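Local structure of acyl-CoA synthetase (AMP-forming)/AMP-acid ligase II-like protein (Dyadobacter fermentans, 4GS5) at residues D250-I253 with V258-V261. The protein probably activates a carboxylic acid with ATP, through an acyl-adenylate, and joins it to coenzyme A. Residues are numbered along the deposited sequence; the frame is centred on the assembly and turned at random.
Sequences DNVI and VKIV
I253 and I260 pair as the hydrogen-bonded couple of an antiparallel beta hairpin, strands 252-255 and 258-261. The amide N of I253 reaches O of I260 over 2.9 Å, nearly straight at 168°, and N of I260 returns a bond of 3.0 Å to O of I253. Both carbonyls gain a CH...O contact as well: CA of V252 approaches O of I260 at 3.4 Å, and CA of K259 approaches O of I253. On the face shared by the two isoleucines, the side chains run alongside each other in the same direction. I253 CG1, set between its backbone N and carbonyl carbon (chi1 65°), packs against CB of I260 at 3.9 Å; both residues are buried, with Q294 against I253 and E324 against I260. The opposite face carries the non-hydrogen-bonded pair V252 and V261, whose CG2 methyls are 4.3 Å apart, while CG1 of V252 meets CG of K259. In ANL enzymes a hairpin of this kind, just after the hinge, opens the small C-terminal domain, and the position of this one, directly after strand 242-248 and running into helix 262-276, fits that scheme. V261 is the N-cap of that helix. N251 reaches across to this junction, its ND2 hydrogen-bonded to D263 and also 3.4 Å from CG1 of V261.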
ATOM      1  N   ASP A 250     -13.891   3.160   9.835  1.00 40.29           N
ATOM      2  CA  ASP A 250     -14.805   2.645  10.841  1.00 43.79           C
ATOM      3  C   ASP A 250     -14.071   1.936  11.964  1.00 35.54           C
ATOM      4  O   ASP A 250     -14.694   1.432  12.895  1.00 35.98           O
ATOM      5  CB  ASP A 250     -15.810   1.685  10.200  1.00 56.05           C
ATOM      6  CG  ASP A 250     -16.714   2.374   9.197  1.00 70.86           C
ATOM      7  OD1 ASP A 250     -17.822   2.802   9.590  1.00 77.32           O
ATOM      8  OD2 ASP A 250     -16.317   2.490   8.016  1.00 76.69           O
ATOM      9  N   ASN A 251     -12.748   1.891  11.883  1.00 30.61           N
ATOM     10  CA  ASN A 251     -11.975   1.195  12.907  1.00 31.83           C
ATOM     11  C   ASN A 251     -11.196   2.143  13.840  1.00 33.51           C
ATOM     12  O   ASN A 251     -10.505   1.692  14.765  1.00 30.08           O
ATOM     13  CB  ASN A 251     -11.021   0.187  12.245  1.00 32.83           C
ATOM     14  CG  ASN A 251     -10.351  -0.728  13.254  1.00 36.92           C
ATOM     15  OD1 ASN A 251     -10.931  -1.065  14.291  1.00 36.54           O
ATOM     16  ND2 ASN A 251      -9.116  -1.122  12.965  1.00 36.70           N
ATOM     17  N   VAL A 252     -11.300   3.448  13.586  1.00 32.81           N
ATOM     18  CA  VAL A 252     -10.557   4.443  14.360  1.00 29.55           C
ATOM     19  C   VAL A 252     -11.525   5.516  14.847  1.00 31.62           C
ATOM     20  O   VAL A 252     -12.356   6.014  14.079  1.00 31.65           O
ATOM     21  CB  VAL A 252      -9.427   5.100  13.543  1.00 27.13           C
ATOM     22  CG1 VAL A 252      -8.589   5.993  14.441  1.00 28.01           C
ATOM     23  CG2 VAL A 252      -8.516   4.039  12.897  1.00 30.29           C
ATOM     24  N   ILE A 253     -11.455   5.846  16.130  1.00 24.57           N
ATOM     25  CA  ILE A 253     -12.294   6.915  16.647  1.00 25.35           C
ATOM     26  C   ILE A 253     -11.412   8.038  17.175  1.00 30.91           C
ATOM     27  O   ILE A 253     -10.214   7.845  17.399  1.00 27.18           O
ATOM     28  CB  ILE A 253     -13.234   6.439  17.774  1.00 28.69           C
ATOM     29  CG1 ILE A 253     -12.420   6.004  18.995  1.00 27.96           C
ATOM     30  CG2 ILE A 253     -14.145   5.305  17.285  1.00 29.10           C
ATOM     31  CD1 ILE A 253     -13.272   5.725  20.198  1.00 28.16           C
ATOM     32  N   VAL A 258      -7.593  12.249  20.978  1.00 31.44           N
ATOM     33  CA  VAL A 258      -6.757  11.050  20.990  1.00 22.52           C
ATOM     34  C   VAL A 258      -7.350   9.968  20.049  1.00 26.25           C
ATOM     35  O   VAL A 258      -8.489   9.535  20.216  1.00 27.84           O
ATOM     36  CB  VAL A 258      -6.602  10.469  22.407  1.00 27.38           C
ATOM     37  CG1 VAL A 258      -5.881   9.113  22.345  1.00 29.01           C
ATOM     38  CG2 VAL A 258      -5.814  11.439  23.304  1.00 26.92           C
ATOM     39  N   LYS A 259      -6.581   9.557  19.048  1.00 27.72           N
ATOM     40  CA  LYS A 259      -7.062   8.548  18.112  1.00 28.07           C
ATOM     41  C   LYS A 259      -6.901   7.157  18.718  1.00 27.63           C
ATOM     42  O   LYS A 259      -5.825   6.797  19.200  1.00 29.92           O
ATOM     43  CB  LYS A 259      -6.304   8.644  16.784  1.00 30.36           C
ATOM     44  CG  LYS A 259      -7.014   9.460  15.711  1.00 42.00           C
ATOM     45  CD  LYS A 259      -6.883  10.951  15.909  1.00 47.53           C
ATOM     46  CE  LYS A 259      -7.628  11.716  14.797  1.00 50.52           C
ATOM     47  NZ  LYS A 259      -6.881  11.769  13.495  1.00 50.78           N
ATOM     48  N   ILE A 260      -7.977   6.380  18.679  1.00 23.09           N
ATOM     49  CA  ILE A 260      -8.000   5.035  19.245  1.00 26.65           C
ATOM     50  C   ILE A 260      -8.472   4.019  18.205  1.00 25.22           C
ATOM     51  O   ILE A 260      -9.539   4.185  17.598  1.00 25.54           O
ATOM     52  CB  ILE A 260      -8.966   4.973  20.455  1.00 21.04           C
ATOM     53  CG1 ILE A 260      -8.421   5.833  21.601  1.00 22.70           C
ATOM     54  CG2 ILE A 260      -9.153   3.533  20.940  1.00 21.11           C
ATOM     55  CD1 ILE A 260      -9.507   6.095  22.687  1.00 27.97           C
ATOM     56  N   VAL A 261      -7.684   2.970  18.013  1.00 25.89           N
ATOM     57  CA  VAL A 261      -8.010   1.920  17.042  1.00 27.59           C
ATOM     58  C   VAL A 261      -8.839   0.853  17.761  1.00 30.75           C
ATOM     59  O   VAL A 261      -8.379   0.265  18.748  1.00 26.36           O
ATOM     60  CB  VAL A 261      -6.735   1.300  16.431  1.00 29.07           C
ATOM     61  CG1 VAL A 261      -7.093   0.272  15.335  1.00 33.62           C
ATOM     62  CG2 VAL A 261      -5.807   2.385  15.860  1.00 27.19           C
TER